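Local coordinates for ATP-dependent CLP protease, putative (Plasmodium falciparum, PDB 2F6I), which probably hydrolyses proteins to small peptides as the serine peptidase of an ATP-dependent Clp system, present here as the catalytic domain in a fourteen-chain assembly, at residues T45-K50 against N76-S81; K72-S77 against I102-V107; L106-A111 against R130-Q135. All blocks are in the same frame, centred on the assembly; numbering follows the deposited sequence.

The three interactions follow one another through a single Clp protease domain, their centres 10 to 11 Å apart. Strand 71-77 is common to interactions 1 and 2, which share N76 and S77. Interaction 2 joins this strand to strand 99-104, its neighbour in the parallel sheet, and to strand 106-107 past the corner at G105. Interaction 3 takes over at L106 and V107 and pairs strand 106-107 with strand 130-132 in a second, smaller sheet. S77 O lies 3.1 Å from A108 N, a probable hydrogen bond that links interactions 1 and 2 to 3. The route thus runs from the loop after strand 41-44 to H134, the predicted active-site histidine. All three also touch a neighbouring subunit.

Interaction 1: residues T45-K50 against N76-S81; sequences TDEINK and NSPGGS
S77 reaches across to the backbone of D46, its OG donating to D46 O at 2.8 Å. With OG swung anti to its own backbone N (chi1 167°), the hydroxyl lies between the two segments and can also accept from G79 N at 3.0 Å, forming an ST turn. One side chain therefore both ties the loop 45-50 to the end of strand 71-77 and bends the backbone that follows. Farther along, both polar backbone atoms of I48 are bonded to 76-81, a single bridge opposite G80: its N gives a nearly straight bond to G79 O (2.7 Å), approaching above the carbonyl plane, while its O receives S81 N at 2.7 Å. The isoleucine side chain lies over this pairing, CG1 3.9 Å from S77 OG and CG2 3.8 Å from S81 O. E47 passes P78 at about a right angle, with their CG atoms meeting. At the other end T45 turns CG2 onto N76 CB at 3.8 Å, while its OG1 bonds D54 of a neighbouring subunit. The side chain of P78 lies about 9 Å from that of H134, the predicted active-site histidine, consistent with ClpP relatives, where the backbone of this glycine-rich turn contributes to the oxyanion hole. Two backbone bonds and one doubly used hydroxyl, rather than salt bridges, carry the contact.

Interaction 2: residues K72-S77 against I102-V107; sequences KIYINS and ISFGLV
I102 packs beside Y74 and K72, and its backbone is held at both polar atoms by strand 71-77: I102 N donates to I73 O at 3.0 Å, and I102 O accepts from I75 N at 2.7 Å. F104 N then bonds I75 O, which extends the regular parallel pattern. The side chain of I102 lies alongside the tyrosine, pointing the same way, with CB 3.9 Å from Y74 CD2. Its far end, CD1, reaches K72 CD at 4.0 Å, so the aliphatic part of the lysine covers its tip.

N76 marks the place where segment 102-107 turns its corner. Its CG stands anti to the backbone N (chi1 -178°), which sends the amide across to the turn past G105. There OD1 accepts from L106 N at 3.2 Å, the donor standing above the amide plane. ND2 lies 3.4 Å from F104 CE2, with amide and ring planes 67° apart, and bonds E84 of a neighbouring subunit. The same phenylalanine ring receives Y74 at its edge, where CD2 lies in the ring plane, and its CE1 touches Y74 CB at 3.6 Å. Y74, F104 and N76 thus form a continuous row of contacts, F104 between the other two.

I75 points to the face of the sheet opposite Y74 and I102, where CG2 meets V107 CG2 at 4.0 Å, the two side chains crossing at about a right angle.

The contact closes a beta-alpha-beta unit of strand 71-77, helix 82-94 and strand 99-104. Strand 41-44 pairs with the edge of 71-77 away from 99-104, helix 109-116 packs against I75 and V107 through I114 and S112, and L61 and I57 of a neighbouring subunit lie on Y74 and F104.

Interaction 3: residues L106-A111 against R130-Q135; sequences LVASMA and RIMIHQ
L106-V107 and R130-I131 pair in parallel, V107 N donating to R130 O at 2.9 Å and M132 N to V107 O at 3.1 Å, before the two segments draw along each other toward S109 and H134. The straight bond at R130 O runs nearly along the carbonyl axis. On one face V107 and I131 lie together, CB and CG1 4.5 Å apart; on the other, L106 CD1 meets R130 CB at 3.5 Å.

M132 spans the contact. Its CG occupies the position between backbone N and carbonyl carbon (chi1 64°), and the bent side chain beyond it folds back over 106-111. CG is modelled 3.2 Å from A108 CB, unusually short for two carbons, so the exact spacing is doubtful; SD lies 3.7 Å from the same methyl. CG also covers one face of the ring of H134, the predicted active-site histidine, 3.3 Å above its plane and toward the rim.

S109 has a strained backbone, phi 41°, at the start of helix 109-116. Its N makes a weak bond to H134 O, and OG packs against Q135 CG. In its Ser-Met-Ala sequence S109 sits where ClpP relatives carry the nucleophilic serine. S109 OG and H134 ND1 stand 8.1 Å apart, consistent with a catalytic site that is not assembled in this model.

R130 turns away from the pair and makes its salt bridge to E153 of a neighbouring subunit, with Y156 of that subunit in a cation-pi contact. Strand 185-186 lies antiparallel beside 130-132, Y185 meeting the H134 ring, while helix 151-169 packs on S109 and I133, and helix 173-181 on I133 and H134.

Interaction 1: residues T45-K50 against N76-S81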
# COMPACT_ATOMS: atom_id res chain seq x y z
N THR C 45 24.09 -18.29 -13.77
CA THR C 45 23.57 -17.10 -14.43
C THR C 45 22.60 -16.29 -13.57
O THR C 45 21.79 -15.52 -14.09
CB THR C 45 22.88 -17.47 -15.76
OG1 THR C 45 21.88 -18.48 -15.51
CG2 THR C 45 23.90 -18.01 -16.75
N ASP C 46 22.69 -16.47 -12.26
CA ASP C 46 21.83 -15.76 -11.32
C ASP C 46 22.70 -15.00 -10.34
O ASP C 46 23.92 -15.12 -10.37
CB ASP C 46 20.96 -16.74 -10.53
CG ASP C 46 19.48 -16.60 -10.85
OD1 ASP C 46 18.99 -15.45 -10.94
OD2 ASP C 46 18.81 -17.64 -11.00
N GLU C 47 22.07 -14.21 -9.48
CA GLU C 47 22.81 -13.47 -8.47
C GLU C 47 23.30 -14.52 -7.49
O GLU C 47 22.70 -15.59 -7.36
CB GLU C 47 21.88 -12.50 -7.74
CG GLU C 47 21.54 -11.25 -8.53
CD GLU C 47 20.36 -10.49 -7.96
OE1 GLU C 47 20.24 -10.43 -6.71
OE2 GLU C 47 19.56 -9.96 -8.75
N ILE C 48 24.41 -14.25 -6.81
CA ILE C 48 24.93 -15.20 -5.85
C ILE C 48 24.34 -14.89 -4.49
O ILE C 48 24.70 -13.90 -3.85
CB ILE C 48 26.47 -15.16 -5.77
CG1 ILE C 48 27.06 -15.65 -7.09
CG2 ILE C 48 26.95 -16.04 -4.61
CD1 ILE C 48 28.57 -15.67 -7.12
N ASN C 49 23.41 -15.73 -4.06
CA ASN C 49 22.76 -15.55 -2.77
C ASN C 49 22.62 -16.90 -2.08
O ASN C 49 23.06 -17.92 -2.61
CB ASN C 49 21.38 -14.91 -2.96
CG ASN C 49 20.46 -15.74 -3.83
OD1 ASN C 49 19.65 -15.20 -4.59
ND2 ASN C 49 20.56 -17.05 -3.73
N LYS C 50 22.01 -16.89 -0.91
CA LYS C 50 21.81 -18.10 -0.12
C LYS C 50 21.27 -19.25 -0.96
O LYS C 50 21.85 -20.34 -1.00
CB LYS C 50 20.85 -17.80 1.03
CG LYS C 50 20.78 -18.88 2.08
CD LYS C 50 22.05 -18.93 2.90
CE LYS C 50 21.94 -19.94 4.02
NZ LYS C 50 23.20 -19.96 4.81
N ASN C 76 27.54 -15.84 -15.80
CA ASN C 76 26.93 -14.57 -16.20
C ASN C 76 26.21 -14.13 -14.93
O ASN C 76 25.01 -14.34 -14.79
CB ASN C 76 25.92 -14.80 -17.33
CG ASN C 76 25.28 -13.51 -17.82
OD1 ASN C 76 25.55 -12.43 -17.31
ND2 ASN C 76 24.42 -13.63 -18.83
N SER C 77 26.96 -13.52 -14.02
CA SER C 77 26.40 -13.10 -12.74
C SER C 77 27.02 -11.82 -12.19
O SER C 77 28.22 -11.59 -12.32
CB SER C 77 26.59 -14.22 -11.72
OG SER C 77 26.35 -13.78 -10.39
N PRO C 78 26.20 -10.95 -11.58
CA PRO C 78 26.66 -9.69 -11.01
C PRO C 78 27.23 -9.91 -9.62
O PRO C 78 27.56 -8.97 -8.91
CB PRO C 78 25.40 -8.85 -10.98
CG PRO C 78 24.37 -9.87 -10.60
CD PRO C 78 24.73 -11.05 -11.50
N GLY C 79 27.34 -11.18 -9.23
CA GLY C 79 27.85 -11.50 -7.92
C GLY C 79 26.72 -11.49 -6.91
O GLY C 79 25.59 -11.84 -7.23
N GLY C 80 27.03 -11.09 -5.68
CA GLY C 80 26.01 -11.04 -4.64
C GLY C 80 26.61 -11.09 -3.24
O GLY C 80 27.25 -10.14 -2.79
N SER C 81 26.38 -12.21 -2.55
CA SER C 81 26.89 -12.40 -1.20
C SER C 81 28.32 -12.94 -1.22
O SER C 81 28.60 -13.94 -1.88
CB SER C 81 25.98 -13.37 -0.44
OG SER C 81 26.57 -13.76 0.79

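Interaction 2: residues K72-S77 against I102-V107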
# COMPACT_ATOMS: atom_id res chain seq x y z
N LYS C 72 31.98 -28.17 -16.43
CA LYS C 72 32.00 -26.88 -17.10
C LYS C 72 30.93 -25.96 -16.50
O LYS C 72 29.78 -26.36 -16.33
CB LYS C 72 31.75 -27.04 -18.59
CG LYS C 72 31.74 -25.72 -19.34
CD LYS C 72 31.29 -25.87 -20.79
CE LYS C 72 32.31 -26.64 -21.62
NZ LYS C 72 31.88 -26.70 -23.05
N ILE C 73 31.32 -24.72 -16.20
CA ILE C 73 30.40 -23.76 -15.63
C ILE C 73 30.34 -22.44 -16.41
O ILE C 73 31.33 -21.71 -16.48
CB ILE C 73 30.77 -23.43 -14.16
CG1 ILE C 73 30.68 -24.70 -13.31
CG2 ILE C 73 29.84 -22.36 -13.60
CD1 ILE C 73 30.96 -24.48 -11.84
N TYR C 74 29.18 -22.14 -16.99
CA TYR C 74 29.00 -20.89 -17.72
C TYR C 74 28.68 -19.85 -16.65
O TYR C 74 27.85 -20.10 -15.78
CB TYR C 74 27.84 -20.99 -18.71
CG TYR C 74 28.11 -21.88 -19.90
CD1 TYR C 74 27.47 -23.11 -20.03
CD2 TYR C 74 28.99 -21.49 -20.91
CE1 TYR C 74 27.69 -23.93 -21.13
CE2 TYR C 74 29.22 -22.30 -22.02
CZ TYR C 74 28.57 -23.52 -22.12
OH TYR C 74 28.78 -24.33 -23.22
N ILE C 75 29.34 -18.70 -16.71
CA ILE C 75 29.11 -17.66 -15.72
C ILE C 75 28.66 -16.33 -16.31
O ILE C 75 29.32 -15.77 -17.19
CB ILE C 75 30.38 -17.42 -14.87
CG1 ILE C 75 30.86 -18.74 -14.27
CG2 ILE C 75 30.07 -16.42 -13.76
CD1 ILE C 75 32.18 -18.62 -13.52
N ASN C 76 27.54 -15.84 -15.80
CA ASN C 76 26.93 -14.57 -16.20
C ASN C 76 26.21 -14.13 -14.93
O ASN C 76 25.01 -14.34 -14.79
CB ASN C 76 25.92 -14.80 -17.33
CG ASN C 76 25.28 -13.51 -17.82
OD1 ASN C 76 25.55 -12.43 -17.31
ND2 ASN C 76 24.42 -13.63 -18.83
N SER C 77 26.96 -13.52 -14.02
CA SER C 77 26.40 -13.10 -12.74
C SER C 77 27.02 -11.82 -12.19
O SER C 77 28.22 -11.59 -12.32
CB SER C 77 26.59 -14.22 -11.72
OG SER C 77 26.35 -13.78 -10.39
N ILE C 102 33.63 -20.52 -18.08
CA ILE C 102 33.39 -19.74 -19.29
C ILE C 102 32.41 -18.63 -18.94
O ILE C 102 31.29 -18.88 -18.50
CB ILE C 102 32.80 -20.61 -20.41
CG1 ILE C 102 33.76 -21.75 -20.74
CG2 ILE C 102 32.55 -19.76 -21.65
CD1 ILE C 102 33.30 -22.64 -21.89
N SER C 103 32.84 -17.39 -19.15
CA SER C 103 32.00 -16.25 -18.83
C SER C 103 31.44 -15.59 -20.08
O SER C 103 32.05 -15.62 -21.14
CB SER C 103 32.80 -15.21 -18.06
OG SER C 103 33.75 -14.59 -18.91
N PHE C 104 30.26 -15.01 -19.93
CA PHE C 104 29.62 -14.27 -21.00
C PHE C 104 28.64 -13.30 -20.38
O PHE C 104 28.18 -13.50 -19.26
CB PHE C 104 28.92 -15.21 -22.01
CG PHE C 104 27.79 -16.01 -21.44
CD1 PHE C 104 27.95 -17.37 -21.18
CD2 PHE C 104 26.54 -15.43 -21.22
CE1 PHE C 104 26.88 -18.15 -20.72
CE2 PHE C 104 25.47 -16.20 -20.76
CZ PHE C 104 25.64 -17.56 -20.51
N GLY C 105 28.34 -12.22 -21.09
CA GLY C 105 27.42 -11.22 -20.58
C GLY C 105 28.09 -10.29 -19.59
O GLY C 105 28.84 -9.39 -19.98
N LEU C 106 27.84 -10.50 -18.31
CA LEU C 106 28.42 -9.67 -17.27
C LEU C 106 28.84 -10.51 -16.09
O LEU C 106 28.08 -11.36 -15.62
CB LEU C 106 27.41 -8.61 -16.82
CG LEU C 106 27.95 -7.57 -15.84
CD1 LEU C 106 29.07 -6.82 -16.51
CD2 LEU C 106 26.85 -6.60 -15.44
N VAL C 107 30.06 -10.28 -15.61
CA VAL C 107 30.58 -11.01 -14.46
C VAL C 107 31.20 -10.01 -13.51
O VAL C 107 31.90 -9.09 -13.94
CB VAL C 107 31.63 -12.05 -14.89
CG1 VAL C 107 32.21 -12.74 -13.67
CG2 VAL C 107 31.00 -13.07 -15.83

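Interaction 3: residues L106-A111 against R130-Q135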
# COMPACT_ATOMS: atom_id res chain seq x y z
N LEU C 106 27.84 -10.50 -18.31
CA LEU C 106 28.42 -9.67 -17.27
C LEU C 106 28.84 -10.51 -16.09
O LEU C 106 28.08 -11.36 -15.62
CB LEU C 106 27.41 -8.61 -16.82
CG LEU C 106 27.95 -7.57 -15.84
CD1 LEU C 106 29.07 -6.82 -16.51
CD2 LEU C 106 26.85 -6.60 -15.44
N VAL C 107 30.06 -10.28 -15.61
CA VAL C 107 30.58 -11.01 -14.46
C VAL C 107 31.20 -10.01 -13.51
O VAL C 107 31.90 -9.09 -13.94
CB VAL C 107 31.63 -12.05 -14.89
CG1 VAL C 107 32.21 -12.74 -13.67
CG2 VAL C 107 31.00 -13.07 -15.83
N ALA C 108 30.94 -10.17 -12.21
CA ALA C 108 31.47 -9.25 -11.22
C ALA C 108 31.70 -9.86 -9.84
O ALA C 108 31.20 -10.94 -9.53
CB ALA C 108 30.53 -8.05 -11.10
N SER C 109 32.47 -9.14 -9.03
CA SER C 109 32.79 -9.55 -7.66
C SER C 109 33.10 -11.05 -7.56
O SER C 109 33.91 -11.57 -8.33
CB SER C 109 31.65 -9.18 -6.72
OG SER C 109 32.03 -9.36 -5.37
N MET C 110 32.47 -11.73 -6.61
CA MET C 110 32.70 -13.16 -6.42
C MET C 110 32.51 -13.97 -7.69
O MET C 110 33.13 -15.01 -7.87
CB MET C 110 31.79 -13.72 -5.31
CG MET C 110 32.31 -13.46 -3.90
SD MET C 110 34.05 -13.93 -3.72
CE MET C 110 33.98 -15.69 -3.95
N ALA C 111 31.65 -13.48 -8.58
CA ALA C 111 31.41 -14.17 -9.84
C ALA C 111 32.71 -14.15 -10.63
O ALA C 111 33.10 -15.15 -11.25
CB ALA C 111 30.29 -13.48 -10.62
N ARG C 130 31.61 -8.44 -20.08
CA ARG C 130 32.16 -7.32 -19.33
C ARG C 130 32.50 -7.86 -17.94
O ARG C 130 31.63 -8.42 -17.26
CB ARG C 130 31.15 -6.18 -19.23
CG ARG C 130 30.70 -5.64 -20.58
CD ARG C 130 31.85 -5.00 -21.34
NE ARG C 130 32.23 -3.71 -20.79
CZ ARG C 130 33.32 -3.03 -21.13
NH1 ARG C 130 34.16 -3.52 -22.03
NH2 ARG C 130 33.56 -1.84 -20.58
N ILE C 131 33.75 -7.70 -17.54
CA ILE C 131 34.22 -8.20 -16.25
C ILE C 131 34.71 -7.08 -15.34
O ILE C 131 35.42 -6.17 -15.78
CB ILE C 131 35.37 -9.21 -16.47
CG1 ILE C 131 34.90 -10.32 -17.41
CG2 ILE C 131 35.84 -9.78 -15.15
CD1 ILE C 131 35.99 -11.28 -17.84
N MET C 132 34.32 -7.14 -14.07
CA MET C 132 34.70 -6.13 -13.09
C MET C 132 34.98 -6.77 -11.74
O MET C 132 34.58 -7.91 -11.49
CB MET C 132 33.59 -5.10 -12.94
CG MET C 132 32.31 -5.68 -12.38
SD MET C 132 30.86 -5.05 -13.23
CE MET C 132 31.30 -5.46 -14.91
N ILE C 133 35.65 -6.04 -10.86
CA ILE C 133 35.99 -6.55 -9.54
C ILE C 133 35.00 -6.10 -8.47
O ILE C 133 34.69 -6.85 -7.55
CB ILE C 133 37.41 -6.10 -9.14
CG1 ILE C 133 38.40 -6.54 -10.22
CG2 ILE C 133 37.78 -6.68 -7.78
CD1 ILE C 133 39.82 -6.05 -9.98
N HIS C 134 34.50 -4.87 -8.61
CA HIS C 134 33.55 -4.30 -7.66
C HIS C 134 32.21 -5.04 -7.66
O HIS C 134 32.00 -5.95 -8.46
CB HIS C 134 33.32 -2.83 -8.02
CG HIS C 134 32.75 -2.62 -9.39
ND1 HIS C 134 31.40 -2.45 -9.62
CD2 HIS C 134 33.35 -2.60 -10.60
CE1 HIS C 134 31.19 -2.33 -10.92
NE2 HIS C 134 32.36 -2.41 -11.54
N GLN C 135 31.32 -4.65 -6.75
CA GLN C 135 30.00 -5.27 -6.65
C GLN C 135 28.92 -4.32 -7.16
O GLN C 135 28.56 -3.36 -6.48
CB GLN C 135 29.70 -5.65 -5.19
CG GLN C 135 30.79 -6.47 -4.51
CD GLN C 135 30.39 -6.94 -3.12
OE1 GLN C 135 29.56 -7.84 -2.97
NE2 GLN C 135 30.98 -6.33 -2.10